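Local coordinates for protein fusolin (Anomala cuprea entomopoxvirus, PDB 4YN1) that forms the crystalline viral spindles that enhance virulence, and probably binds or oxidatively cleaves chitin of the insect host, at residues 9-14 with 225-230; 135-140 with 193-198; 146-151 with 214-219; 151-156 with 171-176. One frame throughout, in Å; residues are numbered along the deposited sequence.

Contact 1: residues 9-14 with 225-230; sequences ARQRRC and FYNCVD
R10 and D230 meet side-on in a two-bond salt bridge that ties the start of helix 10-17 to strand 223-234. NE of R10 donates to OD2 of D230 at 2.9 Å and NH2 of R10 to OD1 of D230 at 2.7 Å, each oxygen using its syn lone pair, with guanidinium and carboxylate planes only 15° apart. CG of R10 stands anti to its own N (chi1 178°), and a bend at chi3 turns the head edge-on to the acid, with CB of C228 over one guanidinium face. The remaining nitrogen, NH1, is taken by the carbonyl of M111, while W117 makes a cation-pi contact. At the backbone, R10 N donates to the C228 carbonyl O at 2.9 Å, just after the N-cap residue A9. Farther along, NE2 of Q11 reaches OD1 of N227 at 3.1 Å, from above the carbonyl plane. That amide has a second, stronger acceptor in D66 O, and OD1 of N227 also receives V4 N. N227 ND2 is satisfied within its own strand by Y226 O. A water donates to OE1 of Q11 and accepts from C228 N; SG of C228 is in a disulfide with C93. All three guanidinium nitrogens of R10 and both side-chain amides thus have partners, and pairing R10 with D230 probably offsets the cost of burying both charges.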
# COMPACT_ATOMS: atom_id res chain seq x y z
N ALA A 9 -2.09 4.97 1.37
CA ALA A 9 -1.04 3.94 1.36
C ALA A 9 -1.00 3.25 2.71
O ALA A 9 -1.24 3.86 3.76
CB ALA A 9 0.32 4.53 1.01
N ARG A 10 -0.62 1.99 2.69
CA ARG A 10 -0.60 1.14 3.85
C ARG A 10 0.32 1.72 4.92
O ARG A 10 -0.04 1.73 6.10
CB ARG A 10 -0.10 -0.27 3.45
CG ARG A 10 0.00 -1.24 4.59
CD ARG A 10 0.63 -2.54 4.14
NE ARG A 10 -0.27 -3.27 3.24
CZ ARG A 10 -0.06 -4.51 2.80
NH1 ARG A 10 1.04 -5.17 3.12
NH2 ARG A 10 -0.96 -5.10 2.02
N GLN A 11 1.50 2.17 4.53
CA GLN A 11 2.46 2.68 5.52
C GLN A 11 2.09 4.06 6.02
O GLN A 11 2.38 4.39 7.18
CB GLN A 11 3.91 2.60 5.02
CG GLN A 11 4.37 3.77 4.14
CD GLN A 11 3.68 3.87 2.83
OE1 GLN A 11 3.09 2.90 2.32
NE2 GLN A 11 3.74 5.06 2.23
N ARG A 12 1.42 4.85 5.19
CA ARG A 12 0.96 6.19 5.56
C ARG A 12 -0.16 6.07 6.61
O ARG A 12 -0.20 6.81 7.61
CB ARG A 12 0.47 6.96 4.31
CG ARG A 12 -0.22 8.28 4.61
CD ARG A 12 0.72 9.19 5.36
NE ARG A 12 0.12 10.48 5.68
CZ ARG A 12 0.64 11.37 6.51
NH1 ARG A 12 1.80 11.13 7.11
NH2 ARG A 12 -0.02 12.49 6.79
N ARG A 13 -1.08 5.14 6.38
CA ARG A 13 -2.13 4.86 7.35
C ARG A 13 -1.53 4.49 8.72
O ARG A 13 -2.01 5.00 9.75
CB ARG A 13 -3.05 3.75 6.85
CG ARG A 13 -4.15 3.40 7.83
CD ARG A 13 -5.06 2.30 7.27
NE ARG A 13 -5.96 1.82 8.30
CZ ARG A 13 -5.65 0.90 9.22
NH1 ARG A 13 -4.47 0.28 9.19
NH2 ARG A 13 -6.54 0.56 10.14
N CYS A 14 -0.54 3.62 8.77
CA CYS A 14 0.08 3.26 10.06
C CYS A 14 0.72 4.49 10.74
O CYS A 14 0.59 4.66 11.96
CB CYS A 14 1.10 2.15 9.88
SG CYS A 14 0.37 0.56 9.40
N PHE A 225 9.94 5.61 -5.69
CA PHE A 225 9.11 5.43 -4.50
C PHE A 225 8.01 4.46 -4.81
O PHE A 225 7.45 4.51 -5.89
CB PHE A 225 8.51 6.74 -4.04
CG PHE A 225 9.59 7.74 -3.73
CD1 PHE A 225 10.16 8.51 -4.75
CD2 PHE A 225 10.07 7.89 -2.44
CE1 PHE A 225 11.25 9.33 -4.49
CE2 PHE A 225 11.17 8.71 -2.18
CZ PHE A 225 11.76 9.42 -3.20
N TYR A 226 7.79 3.51 -3.90
CA TYR A 226 6.87 2.40 -4.09
C TYR A 226 5.96 2.29 -2.89
O TYR A 226 6.45 2.20 -1.77
CB TYR A 226 7.66 1.10 -4.25
CG TYR A 226 8.65 1.11 -5.41
CD1 TYR A 226 9.87 1.77 -5.31
CD2 TYR A 226 8.38 0.42 -6.58
CE1 TYR A 226 10.76 1.81 -6.38
CE2 TYR A 226 9.23 0.50 -7.67
CZ TYR A 226 10.43 1.20 -7.57
OH TYR A 226 11.25 1.26 -8.68
N ASN A 227 4.64 2.25 -3.11
CA ASN A 227 3.67 2.11 -2.03
C ASN A 227 2.60 1.12 -2.34
O ASN A 227 2.01 1.16 -3.44
CB ASN A 227 2.95 3.42 -1.78
CG ASN A 227 3.70 4.56 -1.10
OD1 ASN A 227 3.07 5.57 -0.74
ND2 ASN A 227 4.96 4.40 -0.73
N CYS A 228 2.28 0.28 -1.35
CA CYS A 228 1.12 -0.61 -1.39
C CYS A 228 -0.08 0.12 -0.88
O CYS A 228 0.04 0.80 0.13
CB CYS A 228 1.37 -1.87 -0.56
SG CYS A 228 2.55 -2.96 -1.35
N VAL A 229 -1.21 -0.03 -1.56
CA VAL A 229 -2.48 0.59 -1.21
C VAL A 229 -3.53 -0.52 -1.14
O VAL A 229 -3.79 -1.17 -2.15
CB VAL A 229 -2.87 1.64 -2.25
CG1 VAL A 229 -4.27 2.16 -2.00
CG2 VAL A 229 -1.87 2.80 -2.31
N ASP A 230 -4.10 -0.76 0.06
CA ASP A 230 -5.12 -1.78 0.26
C ASP A 230 -6.49 -1.22 -0.12
O ASP A 230 -6.91 -0.16 0.37
CB ASP A 230 -5.10 -2.29 1.71
CG ASP A 230 -3.74 -2.92 2.06
OD1 ASP A 230 -3.36 -3.91 1.41
OD2 ASP A 230 -3.03 -2.38 2.95
O HOH W 1 3.62 0.38 1.21

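Contact 2: residues 135-140 with 193-198; sequences ELEFCP and ARVYRM
L136 and F138 pair with M198 and Y196 in an antiparallel ladder within the four-stranded sheet of the LPMO-like beta-sandwich. Both are hydrogen-bonded pairs: N of F138 lies 2.8 Å from O of Y196, and N of Y196 returns to O of F138 at 3.0 Å. Between them E137 faces R197 as a non-hydrogen-bonded pair, on the other side of the sheet.

On the face carrying L136, F138, Y196 and M198, the two strands share an apolar layer. CE of M198 sits 3.8 Å from CD2 of L136 and also approaches CB of F138; bends at chi2 and chi3 fold the thioether back alongside the leucine. P140 brings CB to the edge of the Y196 ring, at CE2. The next layer is aromatic, since F149 and W215 of the facing sheet meet F138 and Y196, and the Y196 hydroxyl is hydrogen-bonded to E145.

The face with E137 and R197 is largely charged. E135 and R197 form a long, weak salt bridge, with carboxylate and guanidinium planes 51° apart; E135 has a stronger partner in R184, and R197 NH1 in the carbonyl of N182. E137 is held by T5 and S187, and its side chain crosses V195, OE2 near CG1. A water bridges E137 and R197, whose charged atoms do not touch, donating to OE2 of E137 at 2.7 Å and accepting from NH1 of R197 at 2.9 Å.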
# COMPACT_ATOMS: atom_id res chain seq x y z
N GLU A 135 -9.72 8.57 -8.83
CA GLU A 135 -8.78 9.68 -8.94
C GLU A 135 -7.79 9.49 -7.82
O GLU A 135 -8.06 9.84 -6.68
CB GLU A 135 -9.45 11.03 -8.84
CG GLU A 135 -8.47 12.16 -9.05
CD GLU A 135 -9.12 13.49 -8.76
OE1 GLU A 135 -9.70 13.64 -7.66
OE2 GLU A 135 -8.92 14.43 -9.56
N LEU A 136 -6.65 8.93 -8.13
CA LEU A 136 -5.65 8.68 -7.11
C LEU A 136 -4.98 9.99 -6.74
O LEU A 136 -4.65 10.78 -7.63
CB LEU A 136 -4.62 7.68 -7.65
CG LEU A 136 -3.55 7.18 -6.70
CD1 LEU A 136 -3.38 5.67 -6.77
CD2 LEU A 136 -2.24 7.83 -6.94
N GLU A 137 -4.74 10.23 -5.45
CA GLU A 137 -3.98 11.42 -5.06
C GLU A 137 -2.68 10.97 -4.45
O GLU A 137 -2.68 10.21 -3.48
CB GLU A 137 -4.78 12.27 -4.07
CG GLU A 137 -4.12 13.61 -3.71
CD GLU A 137 -4.75 14.33 -2.54
OE1 GLU A 137 -4.76 13.73 -1.44
OE2 GLU A 137 -5.18 15.50 -2.67
N PHE A 138 -1.57 11.48 -4.96
CA PHE A 138 -0.25 11.21 -4.42
C PHE A 138 0.24 12.52 -3.81
O PHE A 138 0.16 13.58 -4.44
CB PHE A 138 0.70 10.69 -5.51
CG PHE A 138 2.02 10.27 -4.96
CD1 PHE A 138 3.05 11.18 -4.80
CD2 PHE A 138 2.26 8.94 -4.62
CE1 PHE A 138 4.27 10.79 -4.27
CE2 PHE A 138 3.45 8.57 -4.02
CZ PHE A 138 4.48 9.48 -3.91
N CYS A 139 0.70 12.42 -2.56
CA CYS A 139 1.10 13.55 -1.72
C CYS A 139 2.64 13.67 -1.70
O CYS A 139 3.32 12.90 -1.04
CB CYS A 139 0.50 13.31 -0.34
SG CYS A 139 0.79 14.64 0.84
N PRO A 140 3.24 14.55 -2.52
CA PRO A 140 4.70 14.68 -2.56
C PRO A 140 5.19 15.54 -1.39
O PRO A 140 4.60 16.59 -1.09
CB PRO A 140 4.94 15.36 -3.89
CG PRO A 140 3.77 16.23 -4.05
CD PRO A 140 2.62 15.56 -3.39
N ALA A 193 0.84 21.85 -0.38
CA ALA A 193 -0.24 22.60 -1.02
C ALA A 193 -0.50 22.07 -2.41
O ALA A 193 -1.48 22.47 -3.02
CB ALA A 193 0.14 24.09 -1.09
N ARG A 194 0.44 21.27 -2.98
CA ARG A 194 0.31 20.73 -4.33
C ARG A 194 0.43 19.22 -4.29
O ARG A 194 1.12 18.66 -3.44
CB ARG A 194 1.41 21.28 -5.24
CG ARG A 194 1.29 22.78 -5.45
CD ARG A 194 2.45 23.38 -6.18
NE ARG A 194 2.20 24.81 -6.31
CZ ARG A 194 2.39 25.72 -5.35
NH1 ARG A 194 2.95 25.37 -4.20
NH2 ARG A 194 2.06 26.99 -5.56
N VAL A 195 -0.25 18.57 -5.20
CA VAL A 195 -0.31 17.10 -5.27
C VAL A 195 -0.22 16.64 -6.70
O VAL A 195 -0.32 17.44 -7.62
CB VAL A 195 -1.65 16.61 -4.65
CG1 VAL A 195 -1.73 16.87 -3.15
CG2 VAL A 195 -2.85 17.17 -5.38
N TYR A 196 -0.13 15.33 -6.89
CA TYR A 196 -0.24 14.70 -8.21
C TYR A 196 -1.51 13.87 -8.18
O TYR A 196 -1.63 12.95 -7.35
CB TYR A 196 0.93 13.76 -8.51
CG TYR A 196 2.26 14.46 -8.63
CD1 TYR A 196 2.62 15.12 -9.80
CD2 TYR A 196 3.16 14.48 -7.56
CE1 TYR A 196 3.85 15.78 -9.91
CE2 TYR A 196 4.38 15.13 -7.67
CZ TYR A 196 4.74 15.74 -8.86
OH TYR A 196 5.96 16.35 -8.95
N ARG A 197 -2.50 14.24 -9.00
CA ARG A 197 -3.74 13.50 -9.12
C ARG A 197 -3.75 12.82 -10.47
O ARG A 197 -3.36 13.42 -11.46
CB ARG A 197 -4.99 14.36 -8.93
CG ARG A 197 -5.15 14.91 -7.52
CD ARG A 197 -6.53 15.54 -7.26
NE ARG A 197 -6.78 16.63 -8.19
CZ ARG A 197 -6.54 17.92 -7.98
NH1 ARG A 197 -6.12 18.34 -6.79
NH2 ARG A 197 -6.74 18.80 -8.94
N MET A 198 -4.18 11.57 -10.52
CA MET A 198 -4.21 10.84 -11.79
C MET A 198 -5.41 9.90 -11.78
O MET A 198 -5.76 9.34 -10.74
CB MET A 198 -2.87 10.08 -12.04
CG MET A 198 -2.56 9.01 -11.02
SD MET A 198 -0.85 8.74 -10.62
CE MET A 198 -0.57 10.14 -9.43
O HOH W 2 -6.68 17.24 -4.17

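Contact 3: residues 146-151 with 214-219; sequences PSYFEV and RWQRID. With NAG (2-acetamido-2-deoxy-beta-D-glucopyranose), chain B.
F149 and W215 are brought face to face by different first torsions: CG of F149 lies beside its own N (chi1 -75°), whereas CG of W215 stands anti to its N (chi1 -177°). The phenyl ring and the five-membered ring form an offset stack with planes at 6° and centroids 4.0 Å apart. The indole NE1 meanwhile donates to OG of S147 at 2.8 Å, the hydroxyl lying somewhat out of the ring plane. Both residues belong to an antiparallel pairing of strands 147-154 and 209-217, in which Y148 with Q216 and E150 with R214 are the hydrogen-bonded pairs.

The other face of the sheet carries the polar groups. R214 runs straight from CG to NE beside E150, and its NH1 reaches OE1 of E150 at 2.9 Å, in the guanidinium plane but from above the carboxylate. E150 OE1 is also hydrogen-bonded to Y152 OH. R214 NH2 donates to OE1 of Q216, whose CB covers one face of the Y148 ring. A water joins OH of Y148, OE2 of E150 and NH1 of R214.

OE2 of E150 further accepts N2 of the glycan's NAG at 2.8 Å, so each carboxylate oxygen has more than one partner. Arginine, tyrosine and water together probably limit the rotation of the carboxylate that accepts the acetamide N-H, and R214 probably stabilises its negative charge.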
# COMPACT_ATOMS: atom_id res chain seq x y z
N PRO A 146 12.38 15.86 -13.42
CA PRO A 146 11.34 15.09 -14.11
C PRO A 146 11.10 13.72 -13.48
O PRO A 146 12.01 13.13 -12.90
CB PRO A 146 11.92 14.97 -15.54
CG PRO A 146 13.37 14.91 -15.33
CD PRO A 146 13.64 15.88 -14.19
N SER A 147 9.88 13.22 -13.61
CA SER A 147 9.51 11.94 -13.03
C SER A 147 8.26 11.43 -13.70
O SER A 147 7.61 12.17 -14.44
CB SER A 147 9.27 12.10 -11.52
OG SER A 147 8.08 12.85 -11.32
N TYR A 148 7.89 10.18 -13.40
CA TYR A 148 6.69 9.58 -13.95
C TYR A 148 6.11 8.57 -12.98
O TYR A 148 6.76 8.20 -12.01
CB TYR A 148 6.92 8.96 -15.34
CG TYR A 148 7.82 7.74 -15.33
CD1 TYR A 148 9.18 7.87 -15.10
CD2 TYR A 148 7.32 6.47 -15.58
CE1 TYR A 148 10.03 6.78 -15.18
CE2 TYR A 148 8.15 5.35 -15.55
CZ TYR A 148 9.52 5.52 -15.39
OH TYR A 148 10.40 4.47 -15.32
N PHE A 149 4.87 8.23 -13.19
CA PHE A 149 4.14 7.30 -12.33
C PHE A 149 3.73 6.06 -13.09
O PHE A 149 3.20 6.18 -14.20
CB PHE A 149 2.84 7.93 -11.81
CG PHE A 149 3.03 8.93 -10.70
CD1 PHE A 149 3.27 10.26 -10.99
CD2 PHE A 149 3.05 8.53 -9.38
CE1 PHE A 149 3.45 11.20 -9.97
CE2 PHE A 149 3.24 9.47 -8.35
CZ PHE A 149 3.40 10.80 -8.65
N GLU A 150 3.86 4.91 -12.44
CA GLU A 150 3.30 3.66 -12.89
C GLU A 150 2.39 3.14 -11.77
O GLU A 150 2.74 3.26 -10.59
CB GLU A 150 4.40 2.61 -13.13
CG GLU A 150 5.20 2.93 -14.39
CD GLU A 150 6.34 1.99 -14.68
OE1 GLU A 150 6.66 1.14 -13.82
OE2 GLU A 150 6.98 2.14 -15.75
N VAL A 151 1.22 2.62 -12.14
CA VAL A 151 0.31 2.03 -11.18
C VAL A 151 -0.03 0.63 -11.60
O VAL A 151 -0.33 0.38 -12.76
CB VAL A 151 -0.96 2.86 -10.95
CG1 VAL A 151 -1.76 2.27 -9.80
CG2 VAL A 151 -0.62 4.33 -10.68
N ARG A 214 4.14 3.37 -8.14
CA ARG A 214 5.55 3.62 -8.32
C ARG A 214 5.71 5.04 -8.85
O ARG A 214 5.14 5.38 -9.89
CB ARG A 214 6.13 2.61 -9.31
CG ARG A 214 7.60 2.87 -9.67
CD ARG A 214 8.06 1.89 -10.73
NE ARG A 214 9.48 2.08 -11.00
CZ ARG A 214 10.08 2.01 -12.18
NH1 ARG A 214 9.41 1.64 -13.26
NH2 ARG A 214 11.38 2.24 -12.28
N TRP A 215 6.48 5.87 -8.13
CA TRP A 215 6.81 7.23 -8.58
C TRP A 215 8.30 7.19 -8.87
O TRP A 215 9.08 7.10 -7.94
CB TRP A 215 6.54 8.27 -7.47
CG TRP A 215 6.80 9.68 -7.90
CD1 TRP A 215 6.65 10.19 -9.15
CD2 TRP A 215 7.02 10.80 -7.03
NE1 TRP A 215 6.84 11.56 -9.13
CE2 TRP A 215 7.09 11.95 -7.84
CE3 TRP A 215 7.30 10.93 -5.66
CZ2 TRP A 215 7.28 13.24 -7.31
CZ3 TRP A 215 7.43 12.21 -5.14
CH2 TRP A 215 7.49 13.33 -5.97
N GLN A 216 8.69 7.24 -10.15
CA GLN A 216 10.08 7.08 -10.54
C GLN A 216 10.69 8.40 -11.02
O GLN A 216 10.16 9.01 -11.93
CB GLN A 216 10.13 6.04 -11.66
CG GLN A 216 11.52 5.72 -12.23
CD GLN A 216 12.51 5.26 -11.19
OE1 GLN A 216 12.33 4.25 -10.50
NE2 GLN A 216 13.61 5.95 -11.04
N ARG A 217 11.82 8.77 -10.47
CA ARG A 217 12.55 9.96 -10.93
C ARG A 217 13.28 9.62 -12.23
O ARG A 217 13.92 8.57 -12.32
CB ARG A 217 13.55 10.42 -9.89
CG ARG A 217 12.83 11.05 -8.71
CD ARG A 217 13.70 11.13 -7.47
NE ARG A 217 14.83 12.04 -7.64
CZ ARG A 217 15.61 12.48 -6.65
NH1 ARG A 217 15.38 12.09 -5.40
NH2 ARG A 217 16.61 13.31 -6.90
N ILE A 218 13.21 10.53 -13.21
CA ILE A 218 13.87 10.36 -14.51
C ILE A 218 15.19 11.00 -14.28
O ILE A 218 15.33 12.22 -14.42
CB ILE A 218 13.08 10.97 -15.67
CG1 ILE A 218 11.77 10.27 -15.84
CG2 ILE A 218 13.90 10.94 -17.02
CD1 ILE A 218 10.79 10.96 -16.63
N ASP A 219 16.14 10.20 -13.83
CA ASP A 219 17.41 10.70 -13.35
C ASP A 219 18.48 9.60 -13.33
O ASP A 219 18.12 8.46 -13.10
CB ASP A 219 17.07 11.12 -11.92
CG ASP A 219 18.18 11.62 -11.11
OD1 ASP A 219 18.49 12.82 -11.22
OD2 ASP A 219 18.75 10.81 -10.34
C1 NAG B . 6.16 3.18 -19.17
C2 NAG B . 6.85 1.86 -19.47
C3 NAG B . 8.31 2.15 -19.84
C4 NAG B . 8.37 3.14 -21.00
C5 NAG B . 7.55 4.38 -20.66
C6 NAG B . 7.46 5.39 -21.79
C7 NAG B . 6.38 -0.25 -18.32
C8 NAG B . 6.33 -0.96 -17.00
N2 NAG B . 6.80 1.01 -18.29
O3 NAG B . 8.99 0.94 -20.16
O4 NAG B . 9.71 3.53 -21.24
O5 NAG B . 6.21 3.98 -20.36
O6 NAG B . 6.92 4.79 -22.97
O7 NAG B . 6.07 -0.80 -19.37
O HOH W 3 9.53 2.02 -16.21

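Contact 4: residues 151-156 with 171-176; sequences VYVTTP and ELVFNS. With NAG (2-acetamido-2-deoxy-beta-D-glucopyranose), chain B.
Y152 lays its ring against L172 where strands 147-154 and 170-176 run antiparallel at the edge of the sheet. CB of Y152 begins near the carbonyl O of E171, at 3.5 Å, and CG, set beside the backbone N (chi1 -59°), stays near the same oxygen as the side chain crosses L172 obliquely. CD2 passes the backbone of L172, at CA and N. CE2 and CZ then lie beneath CD1 of L172, which sits over the ring face in a CH-pi contact, 3.9 Å from the centroid. At the tip, OH of Y152 comes within 3.4 Å of the acetamide methyl C8 of NAG, and its hydrogen bond goes to E150. The edge-to-face ring of W167 adds to the tyrosine's surroundings.

On the other side of the sheet, V173 CG2 touches V153 CG2 at 3.8 Å, and CB of F174 packs on CB of V151. Here the backbone steps out of register: O of V151 accepts from V173 N at 2.9 Å and, weakly, from F174 N, while V151 N donates to F174 O. Beyond this point V153 and E171 resume the regular ladder with bonds in both directions.

N175 follows on the bulged strand, and its ND2 is joined covalently to C1 of NAG. A classic beta bulge thus lies beside the N-glycosylation site, whose acetamide group lies beside Y152 and L172.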
# COMPACT_ATOMS: atom_id res chain seq x y z
N VAL A 151 1.22 2.62 -12.14
CA VAL A 151 0.31 2.03 -11.18
C VAL A 151 -0.03 0.63 -11.60
O VAL A 151 -0.33 0.38 -12.76
CB VAL A 151 -0.96 2.86 -10.95
CG1 VAL A 151 -1.76 2.27 -9.80
CG2 VAL A 151 -0.62 4.33 -10.68
N TYR A 152 0.06 -0.30 -10.65
CA TYR A 152 -0.25 -1.70 -10.89
C TYR A 152 -1.36 -2.11 -9.98
O TYR A 152 -1.52 -1.52 -8.92
CB TYR A 152 0.96 -2.58 -10.58
CG TYR A 152 2.18 -2.25 -11.40
CD1 TYR A 152 3.02 -1.20 -11.04
CD2 TYR A 152 2.53 -3.02 -12.51
CE1 TYR A 152 4.12 -0.85 -11.83
CE2 TYR A 152 3.64 -2.69 -13.29
CZ TYR A 152 4.42 -1.59 -12.96
OH TYR A 152 5.48 -1.26 -13.76
N VAL A 153 -2.09 -3.15 -10.35
CA VAL A 153 -3.13 -3.74 -9.49
C VAL A 153 -2.86 -5.26 -9.41
O VAL A 153 -2.40 -5.88 -10.39
CB VAL A 153 -4.56 -3.41 -10.00
CG1 VAL A 153 -5.63 -4.09 -9.16
CG2 VAL A 153 -4.78 -1.89 -10.00
N THR A 154 -3.16 -5.85 -8.27
CA THR A 154 -2.98 -7.27 -8.14
C THR A 154 -3.92 -8.02 -9.12
O THR A 154 -5.02 -7.57 -9.43
CB THR A 154 -3.18 -7.75 -6.71
OG1 THR A 154 -4.37 -7.16 -6.16
CG2 THR A 154 -1.96 -7.44 -5.81
N THR A 155 -3.43 -9.14 -9.59
CA THR A 155 -4.15 -10.06 -10.49
C THR A 155 -5.37 -10.64 -9.74
O THR A 155 -5.37 -10.66 -8.50
CB THR A 155 -3.16 -11.15 -10.97
OG1 THR A 155 -3.75 -11.94 -11.99
CG2 THR A 155 -2.70 -12.02 -9.86
N PRO A 156 -6.43 -11.10 -10.44
CA PRO A 156 -7.66 -11.51 -9.71
C PRO A 156 -7.50 -12.61 -8.68
O PRO A 156 -8.26 -12.66 -7.72
CB PRO A 156 -8.60 -11.97 -10.84
CG PRO A 156 -8.12 -11.29 -12.04
CD PRO A 156 -6.65 -11.12 -11.91
N GLU A 171 -0.36 -6.39 -12.39
CA GLU A 171 -0.65 -6.00 -13.76
C GLU A 171 -0.60 -4.49 -13.87
O GLU A 171 -1.18 -3.78 -13.04
CB GLU A 171 -2.00 -6.58 -14.21
CG GLU A 171 -3.28 -6.11 -13.54
CD GLU A 171 -4.48 -6.93 -13.97
OE1 GLU A 171 -5.51 -6.32 -14.35
OE2 GLU A 171 -4.40 -8.18 -13.94
N LEU A 172 0.04 -3.99 -14.91
CA LEU A 172 0.16 -2.55 -15.16
C LEU A 172 -1.16 -1.97 -15.62
O LEU A 172 -1.77 -2.48 -16.55
CB LEU A 172 1.23 -2.29 -16.22
CG LEU A 172 1.51 -0.83 -16.56
CD1 LEU A 172 2.25 -0.15 -15.42
CD2 LEU A 172 2.34 -0.70 -17.83
N VAL A 173 -1.63 -0.92 -14.94
CA VAL A 173 -2.86 -0.23 -15.32
C VAL A 173 -2.67 1.23 -15.73
O VAL A 173 -3.61 1.81 -16.29
CB VAL A 173 -3.98 -0.40 -14.27
CG1 VAL A 173 -4.29 -1.88 -14.03
CG2 VAL A 173 -3.69 0.32 -12.95
N PHE A 174 -1.51 1.83 -15.45
CA PHE A 174 -1.29 3.25 -15.70
C PHE A 174 0.19 3.50 -15.83
O PHE A 174 0.98 2.94 -15.07
CB PHE A 174 -1.89 4.05 -14.52
CG PHE A 174 -1.76 5.55 -14.62
CD1 PHE A 174 -0.58 6.19 -14.30
CD2 PHE A 174 -2.81 6.32 -15.10
CE1 PHE A 174 -0.47 7.58 -14.39
CE2 PHE A 174 -2.70 7.71 -15.19
CZ PHE A 174 -1.52 8.33 -14.86
N ASN A 175 0.57 4.33 -16.80
CA ASN A 175 1.95 4.67 -16.99
C ASN A 175 2.00 6.03 -17.66
O ASN A 175 1.74 6.11 -18.86
CB ASN A 175 2.66 3.61 -17.81
CG ASN A 175 4.12 3.89 -18.08
OD1 ASN A 175 4.70 4.86 -17.57
ND2 ASN A 175 4.77 3.01 -18.83
N SER A 176 2.33 7.09 -16.90
CA SER A 176 2.31 8.44 -17.47
C SER A 176 3.05 9.44 -16.61
O SER A 176 3.16 9.28 -15.39
CB SER A 176 0.86 8.92 -17.61
OG SER A 176 0.75 10.10 -18.40
C1 NAG B . 6.16 3.18 -19.17
C2 NAG B . 6.85 1.86 -19.47
C3 NAG B . 8.31 2.15 -19.84
C4 NAG B . 8.37 3.14 -21.00
C5 NAG B . 7.55 4.38 -20.66
C6 NAG B . 7.46 5.39 -21.79
C7 NAG B . 6.38 -0.25 -18.32
C8 NAG B . 6.33 -0.96 -17.00
N2 NAG B . 6.80 1.01 -18.29
O3 NAG B . 8.99 0.94 -20.16
O4 NAG B . 9.71 3.53 -21.24
O5 NAG B . 6.21 3.98 -20.36
O6 NAG B . 6.92 4.79 -22.97
O7 NAG B . 6.07 -0.80 -19.37

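Overall arrangement
All four contacts lie in the LPMO-like domain. Contact 1, near the centre of the chain, joins segments 211 residues apart and encloses the others in sequence. Contact 2 belongs to the four-stranded sheet, whereas contacts 3 and 4 share strand 147-154, with V151 common to both, in the mixed sheet; strand 223-234 of contact 1 is the neighbour of strand 209-217 there. Segments of contacts 2 and 3 alternate along the chain; their centres are 13 Å apart and their aromatic side chains pack together between the two sheets. Contacts 3 and 4, centres 14 Å apart, both touch the NAG, so the glycan is attached to strand 170-176 and hydrogen-bonded from its neighbour, 147-154.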